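PDB 3ZT9: stage II sporulation protein E (SpoIIE) from Moorella thermoacetica, which probably hydrolyses phosphate esters on partner proteins as a manganese-dependent PP2C-type phosphatase in stressosome signalling. Local coordinates for residues G20-L24 with A50-I54; L146-I152 with D185-V191. All blocks are in the same frame, centred on the assembly; numbering follows the deposited sequence.

Contact 1 (G20-L24 with A50-I54); sequences GDACL and AEIAI
With CG1 of I54 anti to its carbonyl carbon (chi1 -69°) and CD1 folded back at the next bond (chi2 -50°), both branches of the isoleucine are laid against the strand: CG1 presses on A22, and CG2 faces L24. The A22 CB to I54 CG1 distance of 3.4 Å is shorter than ordinary carbon-carbon contact, a sign of tight packing. CD1 passes beyond A22 toward its carbonyl and the CB of L24. CG2 of I54 meets L24 CB at 3.7 Å, the two side chains sliding past each other in opposite directions. One turn earlier the small methyl of A50 touches both A22 CB, at 3.8 Å, and the G20 carbonyl oxygen. Helix 43-60 covers the edge strand 21-28 in the alpha-beta-beta-alpha sandwich of the PP2C clan; the axes of 21-24 and 50-54 run at 20° to each other and approach to 7.4 Å, a closeness that the alanines on both sides permit. Cutting I54 back to an alanine is likely to open a gap over the A22 methyl and take away the CG2 that packs on L24 CB. E51 reaches the same methyl from the more exposed flank; its chain bends at CG and brings E51 OE2 to 3.3 Å from A22 CB, a contact of packing alone. D21 and C23 point away from the helix, into the space between the two sheets, where C23 lies against A188 and I190.

Contact 2 (L146-I152 with D185-V191); sequences LIHSDGI and DDVAVIV. With MN (manganese (II) ion), chain C.
The side chains of D150 and D185 cross at about a right angle, their carboxylate planes 58° apart, and one oxygen of each binds a manganese ion: D150 OD1 at 2.1 Å and D185 OD2 at 2.2 Å. CG of D185 lies anti to the backbone N (chi1 -165°), which sends OD2 to the metal. D150 OD1 and D185 OD2 lie 3.0 Å apart, a closeness the shared cation would offset; D38 and three waters complete the shell. S149 O accepts the I152 N-H on one face and, on the other, H148 ND1 at 3.0 Å; ND1 stands above the carbonyl plane, yet the oxygen lies in the plane of the imidazole, fixing the ring's rotation. I152 CG2 rests over the rim of one face of that ring, and L146 CD2 sits at its edge. I152 crosses V189 nearly perpendicularly, I152 CD1 pressed to 3.3 Å from V189 CG2. I147 and I190 form a hydrogen-bonded antiparallel pair, and the bond from S149 N to A188 O (3.1 Å) carries the ladder onward. Aspartates from loops at the ends of neighbouring strands, converging on a metal with D38, which also binds a second manganese, are the hallmark of the PP2C phosphatase centre.

How the contacts relate
Strand 6-11 lays down the edge of the sheet that contact 2 later joins; the chain then enters strand 21-28, turns back along 31-39, which carries the metal ligand D38 near its end, and forms helix 43-60; contact 1 closes this loop of 25 residues. Contact 2 closes a later loop of 32 residues that contains helix 169-180. The loops follow in series, neither nesting nor crossing. Contact 1 joins one sheet to its helix, whereas contact 2 zips two strands within the other. Between the sheets they meet through probable hydrogen bonds from S149 OG to D21 OD2 (2.7 Å) and from G20 N to D186 OD1 (3.1 Å), beside the pair of manganese ions that share D38.

Contact 1 (G20-L24 with A50-I54)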
loop_
_atom_site.group_PDB
_atom_site.type_symbol
_atom_site.label_atom_id
_atom_site.label_comp_id
_atom_site.label_asym_id
_atom_site.label_seq_id
_atom_site.Cartn_x
_atom_site.Cartn_y
_atom_site.Cartn_z
ATOM N N GLY A 20 -10.972 -8.426 -2.420
ATOM C CA GLY A 20 -10.023 -9.029 -1.494
ATOM C C GLY A 20 -8.797 -8.216 -1.138
ATOM O O GLY A 20 -7.975 -8.670 -0.359
ATOM N N ASP A 21 -8.661 -7.013 -1.697
ATOM C CA ASP A 21 -7.606 -6.089 -1.312
ATOM C C ASP A 21 -8.193 -4.976 -0.419
ATOM O O ASP A 21 -9.392 -4.741 -0.409
ATOM C CB ASP A 21 -6.970 -5.391 -2.545
ATOM C CG ASP A 21 -6.245 -6.327 -3.498
ATOM O OD1 ASP A 21 -5.956 -7.487 -3.155
ATOM O OD2 ASP A 21 -5.927 -5.837 -4.612
ATOM N N ALA A 22 -7.338 -4.272 0.319
ATOM C CA ALA A 22 -7.783 -3.150 1.127
ATOM C C ALA A 22 -6.761 -2.018 1.130
ATOM O O ALA A 22 -5.569 -2.268 1.041
ATOM C CB ALA A 22 -8.051 -3.602 2.563
ATOM N N CYS A 23 -7.251 -0.784 1.278
ATOM C CA CYS A 23 -6.419 0.430 1.354
ATOM C C CYS A 23 -6.662 1.200 2.664
ATOM O O CYS A 23 -7.777 1.214 3.191
ATOM C CB CYS A 23 -6.756 1.366 0.167
ATOM S SG CYS A 23 -6.276 0.642 -1.406
ATOM N N LEU A 24 -5.614 1.858 3.165
ATOM C CA LEU A 24 -5.714 2.757 4.317
ATOM C C LEU A 24 -4.936 4.028 4.004
ATOM O O LEU A 24 -3.821 3.968 3.491
ATOM C CB LEU A 24 -5.070 2.119 5.546
ATOM C CG LEU A 24 -4.978 3.013 6.790
ATOM C CD1 LEU A 24 -6.345 3.244 7.379
ATOM C CD2 LEU A 24 -4.071 2.372 7.818
ATOM N N ALA A 50 -7.638 -8.920 4.405
ATOM C CA ALA A 50 -7.036 -7.635 4.004
ATOM C C ALA A 50 -7.539 -6.542 4.941
ATOM O O ALA A 50 -6.768 -5.688 5.365
ATOM C CB ALA A 50 -7.351 -7.291 2.572
ATOM N N GLU A 51 -8.820 -6.594 5.292
ATOM C CA GLU A 51 -9.397 -5.586 6.186
ATOM C C GLU A 51 -8.901 -5.750 7.633
ATOM O O GLU A 51 -8.654 -4.765 8.329
ATOM C CB GLU A 51 -10.935 -5.584 6.095
ATOM C CG GLU A 51 -11.426 -5.175 4.680
ATOM C CD GLU A 51 -11.165 -3.692 4.339
ATOM O OE1 GLU A 51 -10.876 -2.875 5.227
ATOM O OE2 GLU A 51 -11.267 -3.330 3.160
ATOM N N ILE A 52 -8.729 -6.978 8.103
ATOM C CA ILE A 52 -8.081 -7.181 9.401
ATOM C C ILE A 52 -6.670 -6.563 9.424
ATOM O O ILE A 52 -6.265 -5.905 10.418
ATOM C CB ILE A 52 -7.966 -8.671 9.746
ATOM C CG1 ILE A 52 -9.361 -9.218 10.144
ATOM C CG2 ILE A 52 -7.021 -8.866 10.937
ATOM C CD1 ILE A 52 -9.393 -10.671 10.283
ATOM N N ALA A 53 -5.909 -6.790 8.365
ATOM C CA ALA A 53 -4.556 -6.214 8.288
ATOM C C ALA A 53 -4.599 -4.672 8.373
ATOM O O ALA A 53 -3.823 -4.076 9.128
ATOM C CB ALA A 53 -3.859 -6.657 6.992
ATOM N N ILE A 54 -5.462 -4.029 7.576
ATOM C CA ILE A 54 -5.611 -2.572 7.594
ATOM C C ILE A 54 -6.046 -2.051 8.976
ATOM O O ILE A 54 -5.479 -1.073 9.503
ATOM C CB ILE A 54 -6.656 -2.123 6.484
ATOM C CG1 ILE A 54 -6.094 -2.341 5.085
ATOM C CG2 ILE A 54 -7.133 -0.699 6.661
ATOM C CD1 ILE A 54 -4.795 -1.797 4.890
#

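Contact 2 (L146-I152 with D185-V191)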
loop_
_atom_site.group_PDB
_atom_site.type_symbol
_atom_site.label_atom_id
_atom_site.label_comp_id
_atom_site.label_asym_id
_atom_site.label_seq_id
_atom_site.Cartn_x
_atom_site.Cartn_y
_atom_site.Cartn_z
ATOM N N LEU A 146 3.432 5.802 -5.033
ATOM C CA LEU A 146 2.486 4.931 -5.698
ATOM C C LEU A 146 2.547 3.582 -4.945
ATOM O O LEU A 146 3.652 3.084 -4.668
ATOM C CB LEU A 146 2.930 4.682 -7.156
ATOM C CG LEU A 146 2.210 3.515 -7.852
ATOM C CD1 LEU A 146 0.724 3.798 -8.172
ATOM C CD2 LEU A 146 2.988 3.209 -9.111
ATOM N N ILE A 147 1.396 3.008 -4.591
ATOM C CA ILE A 147 1.376 1.702 -3.955
ATOM C C ILE A 147 0.304 0.899 -4.694
ATOM O O ILE A 147 -0.788 1.400 -4.917
ATOM C CB ILE A 147 1.005 1.746 -2.399
ATOM C CG1 ILE A 147 1.935 2.737 -1.637
ATOM C CG2 ILE A 147 1.071 0.284 -1.785
ATOM C CD1 ILE A 147 1.639 2.935 -0.132
ATOM N N HIS A 148 0.597 -0.333 -5.071
ATOM C CA HIS A 148 -0.468 -1.150 -5.641
ATOM C C HIS A 148 -0.312 -2.633 -5.355
ATOM O O HIS A 148 0.785 -3.145 -5.208
ATOM C CB HIS A 148 -0.597 -0.881 -7.177
ATOM C CG HIS A 148 0.622 -1.206 -7.978
ATOM N ND1 HIS A 148 0.914 -2.488 -8.404
ATOM C CD2 HIS A 148 1.622 -0.416 -8.446
ATOM C CE1 HIS A 148 2.042 -2.469 -9.101
ATOM N NE2 HIS A 148 2.497 -1.230 -9.127
ATOM N N SER A 149 -1.442 -3.334 -5.266
ATOM C CA SER A 149 -1.372 -4.800 -5.164
ATOM C C SER A 149 -0.949 -5.402 -6.487
ATOM O O SER A 149 -0.825 -4.695 -7.500
ATOM C CB SER A 149 -2.748 -5.362 -4.817
ATOM O OG SER A 149 -3.674 -5.145 -5.868
ATOM N N ASP A 150 -0.713 -6.717 -6.488
ATOM C CA ASP A 150 -0.263 -7.400 -7.701
ATOM C C ASP A 150 -1.404 -7.558 -8.715
ATOM O O ASP A 150 -1.230 -8.205 -9.747
ATOM C CB ASP A 150 0.357 -8.749 -7.337
ATOM C CG ASP A 150 -0.639 -9.719 -6.718
ATOM O OD1 ASP A 150 -1.845 -9.401 -6.613
ATOM O OD2 ASP A 150 -0.201 -10.807 -6.351
ATOM N N GLY A 151 -2.570 -6.998 -8.408
ATOM C CA GLY A 151 -3.593 -6.749 -9.426
ATOM C C GLY A 151 -3.080 -5.862 -10.559
ATOM O O GLY A 151 -3.639 -5.863 -11.666
ATOM N N ILE A 152 -2.031 -5.090 -10.286
ATOM C CA ILE A 152 -1.296 -4.362 -11.347
ATOM C C ILE A 152 0.151 -4.865 -11.386
ATOM O O ILE A 152 0.810 -4.958 -10.370
ATOM C CB ILE A 152 -1.318 -2.836 -11.123
ATOM C CG1 ILE A 152 -2.752 -2.307 -11.232
ATOM C CG2 ILE A 152 -0.406 -2.087 -12.130
ATOM C CD1 ILE A 152 -2.917 -0.895 -10.769
ATOM N N ASP A 185 -8.014 -10.551 -11.002
ATOM C CA ASP A 185 -7.594 -10.447 -9.617
ATOM C C ASP A 185 -8.178 -9.164 -9.093
ATOM O O ASP A 185 -8.575 -8.292 -9.884
ATOM C CB ASP A 185 -6.050 -10.435 -9.479
ATOM C CG ASP A 185 -5.594 -10.703 -8.036
ATOM O OD1 ASP A 185 -6.433 -11.188 -7.232
ATOM O OD2 ASP A 185 -4.426 -10.437 -7.682
ATOM N N ASP A 186 -8.238 -9.052 -7.777
ATOM C CA ASP A 186 -8.558 -7.778 -7.127
ATOM C C ASP A 186 -7.497 -6.744 -7.435
ATOM O O ASP A 186 -6.339 -7.096 -7.621
ATOM C CB ASP A 186 -8.608 -7.992 -5.630
ATOM C CG ASP A 186 -9.649 -9.031 -5.239
ATOM O OD1 ASP A 186 -10.816 -8.803 -5.516
ATOM O OD2 ASP A 186 -9.290 -10.046 -4.661
ATOM N N VAL A 187 -7.881 -5.472 -7.454
ATOM C CA VAL A 187 -6.933 -4.388 -7.757
ATOM C C VAL A 187 -7.033 -3.351 -6.652
ATOM O O VAL A 187 -8.133 -3.025 -6.191
ATOM C CB VAL A 187 -7.229 -3.763 -9.132
ATOM C CG1 VAL A 187 -6.455 -2.451 -9.334
ATOM C CG2 VAL A 187 -6.925 -4.788 -10.273
ATOM N N ALA A 188 -5.896 -2.807 -6.218
ATOM C CA ALA A 188 -5.911 -1.723 -5.260
ATOM C C ALA A 188 -4.749 -0.792 -5.594
ATOM O O ALA A 188 -3.642 -1.255 -5.850
ATOM C CB ALA A 188 -5.737 -2.258 -3.827
ATOM N N VAL A 189 -4.989 0.510 -5.560
ATOM C CA VAL A 189 -3.951 1.474 -5.896
ATOM C C VAL A 189 -4.108 2.696 -5.037
ATOM O O VAL A 189 -5.232 3.183 -4.899
ATOM C CB VAL A 189 -4.104 2.005 -7.348
ATOM C CG1 VAL A 189 -2.831 2.829 -7.728
ATOM C CG2 VAL A 189 -4.337 0.877 -8.324
ATOM N N ILE A 190 -2.983 3.234 -4.537
ATOM C CA ILE A 190 -2.969 4.548 -3.874
ATOM C C ILE A 190 -1.934 5.431 -4.570
ATOM O O ILE A 190 -0.856 4.953 -4.903
ATOM C CB ILE A 190 -2.532 4.415 -2.393
ATOM C CG1 ILE A 190 -3.591 3.609 -1.628
ATOM C CG2 ILE A 190 -2.386 5.777 -1.760
ATOM C CD1 ILE A 190 -3.168 3.350 -0.145
ATOM N N VAL A 191 -2.255 6.698 -4.834
ATOM C CA VAL A 191 -1.237 7.667 -5.246
ATOM C C VAL A 191 -1.345 8.833 -4.272
ATOM O O VAL A 191 -2.451 9.251 -3.998
ATOM C CB VAL A 191 -1.514 8.179 -6.665
ATOM C CG1 VAL A 191 -0.650 9.414 -6.965
ATOM C CG2 VAL A 191 -1.270 7.029 -7.719
HETATM MN MN MN C . -3.575 -10.184 -5.678
HETATM O O HOH W 1 -2.572 -10.672 -9.765
HETATM O O HOH W 2 -2.564 -12.169 -5.471
HETATM O O HOH W 3 -5.138 -11.640 -5.032
HETATM O O HOH W 4 -4.937 -8.461 -5.646
#